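Alcohol dehydrogenase IV (Corynebacterium glutamicum, PDB 3IV7) probably works as an NAD-dependent oxidoreductase of the iron-containing alcohol dehydrogenase family, with maleylacetate reductase as its likely activity. Local coordinates at residues Ile107-Ala112 with Gly142-Val147; Val72-Ala77 with Trp131-Ala136. All blocks are in the same frame, centred on the assembly; numbering follows the deposited sequence.

Interaction 1: Ile107-Ala112 with Gly142-Val147; sequences IAMTTA and GVDLKV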
ATOM      1  N   ILE A 107     -16.475 -15.811  12.041  1.00 24.00           N
ATOM      2  CA  ILE A 107     -16.670 -15.462  13.462  1.00 22.60           C
ATOM      3  C   ILE A 107     -16.637 -13.956  13.666  1.00 23.12           C
ATOM      4  O   ILE A 107     -17.462 -13.407  14.382  1.00 21.54           O
ATOM      5  CB  ILE A 107     -15.608 -16.100  14.385  1.00 24.42           C
ATOM      6  CG1 ILE A 107     -15.670 -17.626  14.310  1.00 26.53           C
ATOM      7  CG2 ILE A 107     -15.873 -15.666  15.866  1.00 20.02           C
ATOM      8  CD1 ILE A 107     -14.463 -18.346  14.996  1.00 27.86           C
ATOM      9  N   ALA A 108     -15.667 -13.285  13.036  1.00 24.59           N
ATOM     10  CA  ALA A 108     -15.553 -11.826  13.145  1.00 24.33           C
ATOM     11  C   ALA A 108     -16.782 -11.087  12.579  1.00 25.07           C
ATOM     12  O   ALA A 108     -17.116  -9.996  13.027  1.00 24.51           O
ATOM     13  CB  ALA A 108     -14.298 -11.359  12.453  1.00 20.07           C
HETATM   14  N   MSE A 109     -17.451 -11.680  11.598  1.00 23.61           N
HETATM   15  CA  MSE A 109     -18.636 -11.043  10.993  1.00 23.65           C
HETATM   16  C   MSE A 109     -19.671 -10.677  12.016  1.00 25.32           C
HETATM   17  O   MSE A 109     -20.313  -9.629  11.905  1.00 25.51           O
HETATM   18  CB  MSE A 109     -19.288 -11.961   9.969  1.00 24.23           C
HETATM   19  CG  MSE A 109     -18.477 -12.194   8.729  1.00 23.52           C
HETATM   20 SE   MSE A 109     -19.304 -13.586   7.600  0.75 24.86          SE
HETATM   21  CE  MSE A 109     -20.867 -12.628   7.058  1.00 22.95           C
ATOM     22  N   THR A 110     -19.896 -11.568  12.981  1.00 22.65           N
ATOM     23  CA  THR A 110     -20.929 -11.355  13.983  1.00 22.30           C
ATOM     24  C   THR A 110     -20.424 -10.856  15.344  1.00 23.25           C
ATOM     25  O   THR A 110     -21.170 -10.240  16.064  1.00 25.53           O
ATOM     26  CB  THR A 110     -21.734 -12.608  14.203  1.00 18.34           C
ATOM     27  OG1 THR A 110     -20.870 -13.659  14.655  1.00 21.56           O
ATOM     28  CG2 THR A 110     -22.403 -13.041  12.888  1.00 23.97           C
ATOM     29  N   THR A 111     -19.179 -11.161  15.691  1.00 25.55           N
ATOM     30  CA  THR A 111     -18.620 -10.815  17.006  1.00 25.81           C
ATOM     31  C   THR A 111     -17.743  -9.565  16.983  1.00 27.02           C
ATOM     32  O   THR A 111     -17.456  -8.995  18.024  1.00 24.35           O
ATOM     33  CB  THR A 111     -17.724 -11.958  17.529  1.00 27.39           C
ATOM     34  OG1 THR A 111     -16.611 -12.123  16.652  1.00 21.31           O
ATOM     35  CG2 THR A 111     -18.506 -13.275  17.626  1.00 24.74           C
ATOM     36  N   ALA A 112     -17.282  -9.167  15.796  1.00 25.72           N
ATOM     37  CA  ALA A 112     -16.366  -8.048  15.672  1.00 25.43           C
ATOM     38  C   ALA A 112     -14.997  -8.332  16.325  1.00 27.24           C
ATOM     39  O   ALA A 112     -14.214  -7.424  16.493  1.00 27.75           O
ATOM     40  CB  ALA A 112     -17.010  -6.710  16.292  1.00 25.35           C
ATOM     41  N   GLY A 142     -19.063 -11.906   0.244  1.00 26.77           N
ATOM     42  CA  GLY A 142     -19.386 -10.526   0.437  1.00 29.29           C
ATOM     43  C   GLY A 142     -18.215  -9.818   1.034  1.00 27.76           C
ATOM     44  O   GLY A 142     -17.175 -10.422   1.281  1.00 28.24           O
ATOM     45  N   VAL A 143     -18.390  -8.551   1.278  1.00 25.45           N
ATOM     46  CA  VAL A 143     -17.341  -7.741   1.812  1.00 32.03           C
ATOM     47  C   VAL A 143     -17.754  -7.162   3.143  1.00 30.61           C
ATOM     48  O   VAL A 143     -18.875  -6.718   3.304  1.00 29.53           O
ATOM     49  CB  VAL A 143     -17.012  -6.603   0.849  1.00 34.77           C
ATOM     50  CG1 VAL A 143     -16.148  -5.562   1.528  1.00 39.55           C
ATOM     51  CG2 VAL A 143     -16.330  -7.176  -0.406  1.00 38.83           C
ATOM     52  N   ASP A 144     -16.821  -7.136   4.085  1.00 29.66           N
ATOM     53  CA  ASP A 144     -17.058  -6.536   5.410  1.00 29.56           C
ATOM     54  C   ASP A 144     -15.693  -6.265   6.007  1.00 29.34           C
ATOM     55  O   ASP A 144     -14.871  -7.183   6.113  1.00 28.68           O
ATOM     56  CB  ASP A 144     -17.879  -7.507   6.262  1.00 29.95           C
ATOM     57  CG  ASP A 144     -18.095  -7.031   7.707  1.00 40.64           C
ATOM     58  OD1 ASP A 144     -17.609  -5.955   8.081  1.00 34.69           O
ATOM     59  OD2 ASP A 144     -18.753  -7.785   8.470  1.00 46.31           O
ATOM     60  N   LEU A 145     -15.420  -5.001   6.359  1.00 27.84           N
ATOM     61  CA  LEU A 145     -14.093  -4.603   6.941  1.00 30.57           C
ATOM     62  C   LEU A 145     -13.734  -5.393   8.202  1.00 27.81           C
ATOM     63  O   LEU A 145     -12.564  -5.638   8.467  1.00 29.19           O
ATOM     64  CB  LEU A 145     -14.041  -3.100   7.264  1.00 34.46           C
ATOM     65  CG  LEU A 145     -12.692  -2.584   7.879  1.00 41.35           C
ATOM     66  CD1 LEU A 145     -11.466  -2.809   6.900  1.00 36.22           C
ATOM     67  CD2 LEU A 145     -12.792  -1.079   8.317  1.00 43.25           C
ATOM     68  N   LYS A 146     -14.741  -5.795   8.978  1.00 29.42           N
ATOM     69  CA  LYS A 146     -14.487  -6.560  10.214  1.00 29.98           C
ATOM     70  C   LYS A 146     -13.849  -7.894   9.953  1.00 30.43           C
ATOM     71  O   LYS A 146     -13.288  -8.454  10.862  1.00 28.83           O
ATOM     72  CB  LYS A 146     -15.775  -6.785  11.031  1.00 32.85           C
ATOM     73  CG  LYS A 146     -16.508  -5.526  11.385  1.00 37.53           C
ATOM     74  CD  LYS A 146     -17.517  -5.741  12.531  1.00 39.94           C
ATOM     75  CE  LYS A 146     -18.398  -6.914  12.313  1.00 30.01           C
ATOM     76  NZ  LYS A 146     -19.097  -6.849  11.013  1.00 37.67           N
ATOM     77  N   VAL A 147     -13.924  -8.428   8.709  1.00 28.37           N
ATOM     78  CA  VAL A 147     -13.313  -9.710   8.456  1.00 28.41           C
ATOM     79  C   VAL A 147     -11.850  -9.635   8.043  1.00 29.27           C
ATOM     80  O   VAL A 147     -11.185 -10.644   8.008  1.00 29.38           O
ATOM     81  CB  VAL A 147     -14.116 -10.585   7.489  1.00 29.20           C
ATOM     82  CG1 VAL A 147     -15.566 -10.552   7.881  1.00 28.54           C
ATOM     83  CG2 VAL A 147     -13.913 -10.162   6.024  1.00 20.46           C
TER
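The last turn of helix 98-111, through Ala108 and Met109, and Ala112 just beyond it meet the 3-10 turn 145-147 that follows strand 138-143. Lys146 contributes the largest share of the contact. Its chain folds back at chi3 (-49°) and chi4 (-54°), which lays the methylenes over the helix end and brings the ammonium to the carbonyl of Met109. CD rests on the methyl of Ala112, with Lys146 CD 3.9 Å from Ala112 CB. Further out, Lys146 CE passes 3.4 Å from Ala108 O. Lys146 NZ then reaches Met109 O at 3.2 Å, a weak hydrogen bond, beside a helix C-terminus whose dipole would probably favour a positive charge.

The same ammonium has a firmer partner in Asp144: NZ of Lys146 lies 2.7 Å from OD2 of Asp144, a salt bridge that uses the syn lone pair of that oxygen. Asp144 is held at its other oxygen too. There, OD1 accepts a hydrogen bond from the backbone N of Lys146 at 3.0 Å, from above the carboxylate plane, and closes an Asx turn that leads strand 138-143 into the 3-10 segment. The helix belongs to the Rossmann-like part of the family fold, linking parallel strands 91-96 and 115-119, so the contact joins a helix on one face of that sheet to the turn that leaves the two-stranded hairpin 130-143.

Apolar atoms cover the inner side. Met109, built as selenomethionine, lies alongside Val147 and points the same way, its CG 3.4 Å from Val147 CG1, tighter than usual for two carbons. Its CB heads away from the turn, but with CG beside the backbone N (chi1 -68°) the chain still comes against the valine. Ala108 sits where the backbones approach, its CB 3.5 Å from Lys146 O.

Interaction 2: Val72-Ala77 with Trp131-Ala136; sequences VPIEVA and WGLTEA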
ATOM      1  N   VAL A  72     -16.940 -22.842   4.221  1.00 29.33           N
ATOM      2  CA  VAL A  72     -17.535 -22.330   5.472  1.00 26.35           C
ATOM      3  C   VAL A  72     -19.061 -22.443   5.519  1.00 28.78           C
ATOM      4  O   VAL A  72     -19.775 -21.469   5.274  1.00 27.19           O
ATOM      5  CB  VAL A  72     -17.083 -20.861   5.778  1.00 25.21           C
ATOM      6  CG1 VAL A  72     -17.364 -20.486   7.269  1.00 22.03           C
ATOM      7  CG2 VAL A  72     -15.595 -20.686   5.486  1.00 26.09           C
ATOM      8  N   PRO A  73     -19.564 -23.658   5.818  1.00 29.47           N
ATOM      9  CA  PRO A  73     -20.981 -23.844   5.997  1.00 27.23           C
ATOM     10  C   PRO A  73     -21.455 -22.993   7.130  1.00 29.66           C
ATOM     11  O   PRO A  73     -20.755 -22.859   8.122  1.00 27.31           O
ATOM     12  CB  PRO A  73     -21.110 -25.337   6.367  1.00 27.10           C
ATOM     13  CG  PRO A  73     -19.893 -25.975   5.765  1.00 30.47           C
ATOM     14  CD  PRO A  73     -18.819 -24.934   5.867  1.00 29.12           C
ATOM     15  N   ILE A  74     -22.669 -22.471   7.004  1.00 30.14           N
ATOM     16  CA  ILE A  74     -23.217 -21.579   7.978  1.00 25.61           C
ATOM     17  C   ILE A  74     -23.346 -22.257   9.324  1.00 26.50           C
ATOM     18  O   ILE A  74     -23.119 -21.627  10.345  1.00 24.52           O
ATOM     19  CB  ILE A  74     -24.603 -21.005   7.531  1.00 24.31           C
ATOM     20  CG1 ILE A  74     -25.086 -19.925   8.534  1.00 20.23           C
ATOM     21  CG2 ILE A  74     -25.661 -22.144   7.408  1.00 20.19           C
ATOM     22  CD1 ILE A  74     -24.067 -18.752   8.767  1.00 21.18           C
ATOM     23  N   GLU A  75     -23.638 -23.565   9.326  1.00 27.80           N
ATOM     24  CA  GLU A  75     -23.758 -24.317  10.579  1.00 25.20           C
ATOM     25  C   GLU A  75     -22.391 -24.419  11.303  1.00 23.26           C
ATOM     26  O   GLU A  75     -22.319 -24.437  12.525  1.00 25.76           O
ATOM     27  CB  GLU A  75     -24.316 -25.722  10.332  1.00 28.39           C
ATOM     28  CG  GLU A  75     -25.732 -25.771   9.608  1.00 29.23           C
ATOM     29  CD  GLU A  75     -25.621 -25.684   8.066  1.00 32.27           C
ATOM     30  OE1 GLU A  75     -24.496 -25.563   7.549  1.00 27.88           O
ATOM     31  OE2 GLU A  75     -26.658 -25.746   7.380  1.00 34.02           O
ATOM     32  N   VAL A  76     -21.338 -24.527  10.542  1.00 23.80           N
ATOM     33  CA  VAL A  76     -19.990 -24.581  11.106  1.00 26.44           C
ATOM     34  C   VAL A  76     -19.596 -23.174  11.635  1.00 26.74           C
ATOM     35  O   VAL A  76     -19.039 -23.039  12.707  1.00 22.80           O
ATOM     36  CB  VAL A  76     -18.999 -25.096  10.044  1.00 26.19           C
ATOM     37  CG1 VAL A  76     -17.536 -24.985  10.522  1.00 29.70           C
ATOM     38  CG2 VAL A  76     -19.378 -26.578   9.646  1.00 24.41           C
ATOM     39  N   ALA A  77     -19.920 -22.132  10.866  1.00 27.92           N
ATOM     40  CA  ALA A  77     -19.674 -20.765  11.311  1.00 25.87           C
ATOM     41  C   ALA A  77     -20.452 -20.505  12.621  1.00 25.15           C
ATOM     42  O   ALA A  77     -19.888 -19.980  13.597  1.00 25.44           O
ATOM     43  CB  ALA A  77     -20.084 -19.774  10.230  1.00 23.29           C
ATOM     44  N   TRP A 131     -15.509 -12.250   2.747  1.00 27.34           N
ATOM     45  CA  TRP A 131     -15.958 -13.431   3.485  1.00 27.14           C
ATOM     46  C   TRP A 131     -16.755 -14.335   2.573  1.00 26.52           C
ATOM     47  O   TRP A 131     -17.246 -13.899   1.563  1.00 27.30           O
ATOM     48  CB  TRP A 131     -16.837 -13.019   4.679  1.00 26.32           C
ATOM     49  CG  TRP A 131     -18.032 -12.207   4.333  1.00 22.25           C
ATOM     50  CD1 TRP A 131     -18.128 -10.851   4.371  1.00 26.79           C
ATOM     51  CD2 TRP A 131     -19.304 -12.686   3.907  1.00 21.91           C
ATOM     52  NE1 TRP A 131     -19.377 -10.452   4.002  1.00 28.06           N
ATOM     53  CE2 TRP A 131     -20.129 -11.555   3.715  1.00 26.13           C
ATOM     54  CE3 TRP A 131     -19.830 -13.962   3.646  1.00 25.54           C
ATOM     55  CZ2 TRP A 131     -21.458 -11.656   3.280  1.00 24.40           C
ATOM     56  CZ3 TRP A 131     -21.150 -14.074   3.256  1.00 28.30           C
ATOM     57  CH2 TRP A 131     -21.951 -12.921   3.043  1.00 27.50           C
ATOM     58  N   GLY A 132     -16.873 -15.596   2.962  1.00 27.04           N
ATOM     59  CA  GLY A 132     -17.668 -16.550   2.253  1.00 26.70           C
ATOM     60  C   GLY A 132     -18.417 -17.454   3.197  1.00 26.16           C
ATOM     61  O   GLY A 132     -17.928 -17.800   4.293  1.00 26.45           O
ATOM     62  N   LEU A 133     -19.628 -17.796   2.800  1.00 25.14           N
ATOM     63  CA  LEU A 133     -20.460 -18.704   3.546  1.00 25.00           C
ATOM     64  C   LEU A 133     -21.245 -19.577   2.603  1.00 25.98           C
ATOM     65  O   LEU A 133     -21.659 -19.121   1.532  1.00 28.08           O
ATOM     66  CB  LEU A 133     -21.446 -17.918   4.407  1.00 19.71           C
ATOM     67  CG  LEU A 133     -20.866 -17.125   5.575  1.00 22.39           C
ATOM     68  CD1 LEU A 133     -21.932 -16.210   6.156  1.00 16.68           C
ATOM     69  CD2 LEU A 133     -20.297 -18.094   6.659  1.00 19.31           C
ATOM     70  N   THR A 134     -21.545 -20.802   3.048  1.00 25.52           N
ATOM     71  CA  THR A 134     -22.416 -21.682   2.322  1.00 23.96           C
ATOM     72  C   THR A 134     -23.651 -22.010   3.128  1.00 24.48           C
ATOM     73  O   THR A 134     -23.570 -22.573   4.225  1.00 27.15           O
ATOM     74  CB  THR A 134     -21.702 -22.977   1.894  1.00 23.98           C
ATOM     75  OG1 THR A 134     -20.562 -22.632   1.087  1.00 26.29           O
ATOM     76  CG2 THR A 134     -22.642 -23.841   1.075  1.00 25.34           C
ATOM     77  N   GLU A 135     -24.804 -21.639   2.593  1.00 20.42           N
ATOM     78  CA  GLU A 135     -26.064 -21.889   3.260  1.00 23.69           C
ATOM     79  C   GLU A 135     -27.042 -22.429   2.240  1.00 23.46           C
ATOM     80  O   GLU A 135     -27.104 -21.923   1.122  1.00 22.42           O
ATOM     81  CB  GLU A 135     -26.609 -20.589   3.883  1.00 21.69           C
ATOM     82  CG  GLU A 135     -27.947 -20.721   4.552  1.00 22.45           C
ATOM     83  CD  GLU A 135     -28.372 -19.429   5.309  1.00 18.01           C
ATOM     84  OE1 GLU A 135     -27.495 -18.597   5.695  1.00 22.47           O
ATOM     85  OE2 GLU A 135     -29.571 -19.243   5.474  1.00 21.11           O
ATOM     86  N   ALA A 136     -27.789 -23.455   2.636  1.00 24.33           N
ATOM     87  CA  ALA A 136     -28.841 -24.042   1.802  1.00 28.47           C
ATOM     88  C   ALA A 136     -28.321 -24.412   0.415  1.00 29.78           C
ATOM     89  O   ALA A 136     -28.992 -24.167  -0.582  1.00 31.59           O
ATOM     90  CB  ALA A 136     -30.078 -23.062   1.696  1.00 25.04           C
TER
HETATM   91  O   HOH W   1     -27.813 -24.490   5.134  1.00 27.32           O
HETATM   92  O   HOH W   2     -24.409 -25.058   4.562  1.00 28.52           O
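Val72-Ile74 runs parallel to Leu133-Glu135 for one bridge, Pro73 opposite Thr134: Thr134 N donates to Val72 O at 2.9 Å, and Ile74 N donates to Thr134 O, also at 2.9 Å. Pro73 is the N-cap residue, so the second bond gives an amide of the first helical turn an acceptor on the strand.

Leu133 fills the angle between loop and helix. Its CD2 branch meets Val72 CG1 at 3.8 Å and Ala77 CB at 4.0 Å, while CD1 turns to Ile74 CD1, 4.2 Å away. Ile74 also lies alongside Glu135, pointing the same way. With CG1 anti to the backbone N (chi1 -174°), Ile74 CG2 falls between N and the carbonyl carbon and meets Glu135 CG at 3.9 Å. Water extends the join at the surface: one molecule donates to both Glu75 OE1 and Thr134 O, reaching the latter at 2.6 Å, and another links Glu75 OE2 to Ala136 N. The hydroxyl of Thr134 bonds back to His71 O, tying the strand to the same loop.

The hairpin strand 130-135 is thereby fastened to the start of helix 74-86, the helix of a beta-alpha-beta connection between parallel strands 63-65 and 91-96 in the Rossmann-like sheet.

Interactions 1 and 2 have centres about 13 Å apart and hold the hairpin strand 130-135 and the turn after strand 138-143 against two neighbouring helices. Interaction 2 ties strand 130-135 to the start of helix 74-86; interaction 1 ties the exit of strand 138-143 to the end of helix 98-111. Within the hairpin, Gly142 O and Trp131 N are 2.9 Å apart, a probable hydrogen bond between the strands. Met109 bridges the two contacts: its CE lies 3.5 Å from Trp131 CD2 and 3.8 Å from Leu133 CD1. Ala106 of helix 98-111 touches Ala77, so the two helices meet directly, and it also touches Val72 in the loop before helix 74-86. Along the chain the four segments alternate.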